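PDB 7AL1: cell division protein SepF from Methanobrevibacter smithii, which probably tethers the division protein FtsZ to the cell membrane in archaea, the chain here being its C-terminal FtsZ-binding part. Local coordinates for residues Ala70-Leu74 and Val91-Arg95. Sequence-based numbering, arbitrary orientation.
Sequences AEALL and VSLVR
Glu71 spans the gap between two strands that lie too far apart to pair through their backbones, and its carboxylate takes the amide of Leu93 in place of a main-chain carbonyl. The segment axes of 71-74 and 92-95 stay 8.6 Å apart and diverge by 38°, a case of side chains and water bridging two strands that form no ladder with each other. Leu93 N donates to Glu71 OE1 over 3.0 Å in an almost straight bond, entering from the syn side and a little out of the carboxylate plane. With CG anti to its own carbonyl carbon (chi1 -64°) and the chain extended beyond it, Glu71 runs past Leu93 in the opposite sense, bringing OE1 within 3.6 Å of Leu93 CG.

The close-packed part is apolar: Leu93 CD1 rests against Leu73 CB at 3.9 Å, and Leu93 also touches Ile85 and Ala87 of strand 81-87. Contact thins toward Arg95, whose NH2 comes no nearer than 4.4 Å to Leu73 CD1, the guanidinium standing oblique to that methyl. The carboxylate side is wet: one water donates to both Glu71 OE2 and Leu93 O, each at 2.7 Å, and a second water lies near Glu71 OE1 and Val91 O. Shortening Glu71 to an alanine is likely to leave the Leu93 amide without this acceptor and the first water without its carboxylate partner.

Strand 92-95 pairs in a parallel ladder with a strand of the second subunit, while 71-78 is an outer strand of this chain's own sheet, bonded to 81-87. The single direct hydrogen bond, backed by water and one leucine-leucine contact, is consistent with a modest link between strand 92-95 and the edge of its own chain's sheet, with polar bonds on the hydrated flank and apolar contact beside them.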
ATOM      1  N   ALA A  70      -6.482  -6.140 -13.552  1.00 19.94           N
ATOM      2  CA  ALA A  70      -5.842  -5.629 -12.349  1.00 19.31           C
ATOM      3  C   ALA A  70      -5.554  -4.140 -12.489  1.00 18.57           C
ATOM      4  O   ALA A  70      -5.446  -3.601 -13.598  1.00 22.98           O
ATOM      5  CB  ALA A  70      -4.546  -6.394 -12.072  1.00 19.52           C
ATOM      6  N   GLU A  71      -5.433  -3.468 -11.343  1.00 17.53           N
ATOM      7  CA  GLU A  71      -4.953  -2.094 -11.273  1.00 21.27           C
ATOM      8  C   GLU A  71      -3.519  -2.088 -10.760  1.00 19.62           C
ATOM      9  O   GLU A  71      -3.122  -2.979 -10.022  1.00 19.92           O
ATOM     10  CB  GLU A  71      -5.791  -1.283 -10.272  1.00 27.32           C
ATOM     11  CG  GLU A  71      -7.270  -1.083 -10.599  1.00 30.27           C
ATOM     12  CD  GLU A  71      -7.971  -0.178  -9.573  1.00 43.43           C
ATOM     13  OE1 GLU A  71      -8.450  -0.699  -8.541  1.00 30.91           O
ATOM     14  OE2 GLU A  71      -8.034   1.054  -9.792  1.00 42.37           O
ATOM     15  N   ALA A  72      -2.721  -1.108 -11.173  1.00 19.87           N
ATOM     16  CA  ALA A  72      -1.356  -0.985 -10.665  1.00 18.85           C
ATOM     17  C   ALA A  72      -1.064   0.488 -10.514  1.00 21.38           C
ATOM     18  O   ALA A  72      -1.019   1.200 -11.523  1.00 24.50           O
ATOM     19  CB  ALA A  72      -0.340  -1.628 -11.605  1.00 23.81           C
ATOM     20  N   LEU A  73      -0.849   0.938  -9.289  1.00 19.58           N
ATOM     21  CA  LEU A  73      -0.733   2.348  -8.952  1.00 20.98           C
ATOM     22  C   LEU A  73       0.594   2.592  -8.266  1.00 18.18           C
ATOM     23  O   LEU A  73       0.904   1.947  -7.252  1.00 17.26           O
ATOM     24  CB  LEU A  73      -1.892   2.764  -8.038  1.00 23.99           C
ATOM     25  CG  LEU A  73      -1.965   4.237  -7.673  1.00 23.86           C
ATOM     26  CD1 LEU A  73      -2.347   5.082  -8.884  1.00 27.63           C
ATOM     27  CD2 LEU A  73      -2.962   4.458  -6.545  1.00 29.63           C
ATOM     28  N   LEU A  74       1.378   3.496  -8.815  1.00 19.53           N
ATOM     29  CA  LEU A  74       2.621   3.888  -8.194  1.00 18.46           C
ATOM     30  C   LEU A  74       2.324   4.556  -6.853  1.00 21.81           C
ATOM     31  O   LEU A  74       1.478   5.453  -6.760  1.00 23.52           O
ATOM     32  CB  LEU A  74       3.337   4.858  -9.127  1.00 21.02           C
ATOM     33  CG  LEU A  74       4.569   5.503  -8.520  1.00 21.17           C
ATOM     34  CD1 LEU A  74       5.635   4.501  -8.195  1.00 22.38           C
ATOM     35  CD2 LEU A  74       5.131   6.518  -9.508  1.00 30.73           C
ATOM     36  N   VAL A  91     -10.917  -5.947  -5.847  1.00 21.98           N
ATOM     37  CA  VAL A  91     -10.452  -5.048  -4.799  1.00 24.07           C
ATOM     38  C   VAL A  91     -10.159  -3.714  -5.475  1.00 24.00           C
ATOM     39  O   VAL A  91      -9.123  -3.563  -6.140  1.00 30.40           O
ATOM     40  CB  VAL A  91      -9.199  -5.573  -4.075  1.00 22.78           C
ATOM     41  CG1 VAL A  91      -8.712  -4.530  -3.077  1.00 26.29           C
ATOM     42  CG2 VAL A  91      -9.477  -6.916  -3.409  1.00 25.89           C
ATOM     43  N   SER A  92     -11.039  -2.734  -5.283  1.00 21.96           N
ATOM     44  CA  SER A  92     -10.900  -1.446  -5.940  1.00 20.03           C
ATOM     45  C   SER A  92     -10.030  -0.501  -5.118  1.00 19.76           C
ATOM     46  O   SER A  92     -10.196  -0.401  -3.898  1.00 21.65           O
ATOM     47  CB  SER A  92     -12.268  -0.773  -6.071  1.00 25.25           C
ATOM     48  OG  SER A  92     -13.168  -1.556  -6.835  1.00 31.87           O
ATOM     49  N   LEU A  93      -9.117   0.201  -5.787  1.00 18.93           N
ATOM     50  CA  LEU A  93      -8.417   1.330  -5.195  1.00 19.46           C
ATOM     51  C   LEU A  93      -9.320   2.542  -5.304  1.00 18.40           C
ATOM     52  O   LEU A  93      -9.932   2.782  -6.342  1.00 20.86           O
ATOM     53  CB  LEU A  93      -7.125   1.586  -5.958  1.00 19.91           C
ATOM     54  CG  LEU A  93      -6.184   0.400  -5.998  1.00 19.15           C
ATOM     55  CD1 LEU A  93      -4.953   0.755  -6.778  1.00 21.60           C
ATOM     56  CD2 LEU A  93      -5.795  -0.039  -4.596  1.00 24.14           C
ATOM     57  N   VAL A  94      -9.410   3.318  -4.234  1.00 18.43           N
ATOM     58  CA  VAL A  94     -10.299   4.466  -4.170  1.00 18.75           C
ATOM     59  C   VAL A  94      -9.525   5.601  -3.557  1.00 20.42           C
ATOM     60  O   VAL A  94      -9.054   5.469  -2.423  1.00 20.46           O
ATOM     61  CB  VAL A  94     -11.546   4.181  -3.315  1.00 19.31           C
ATOM     62  CG1 VAL A  94     -12.405   5.438  -3.203  1.00 23.49           C
ATOM     63  CG2 VAL A  94     -12.339   3.042  -3.915  1.00 20.59           C
ATOM     64  N   ARG A  95      -9.319   6.674  -4.297  1.00 20.62           N
ATOM     65  CA  ARG A  95      -8.531   7.782  -3.784  1.00 22.10           C
ATOM     66  C   ARG A  95      -9.445   8.938  -3.422  1.00 21.67           C
ATOM     67  O   ARG A  95     -10.254   9.389  -4.236  1.00 27.59           O
ATOM     68  CB  ARG A  95      -7.460   8.241  -4.765  1.00 47.90           C
ATOM     69  CG  ARG A  95      -6.417   9.098  -4.064  1.00 47.94           C
ATOM     70  CD  ARG A  95      -5.143   9.163  -4.851  1.00 36.76           C
ATOM     71  NE  ARG A  95      -5.429   9.693  -6.177  1.00 31.08           N
ATOM     72  CZ  ARG A  95      -4.613   9.575  -7.212  1.00 32.77           C
ATOM     73  NH1 ARG A  95      -4.972  10.092  -8.361  1.00 28.24           N
ATOM     74  NH2 ARG A  95      -3.455   8.939  -7.084  1.00 29.65           N
TER
HETATM   75  O   HOH W   1     -10.478   1.586  -8.751  1.00 26.88           O
HETATM   76  O   HOH W   2      -8.811  -3.504  -8.792  1.00 31.02           O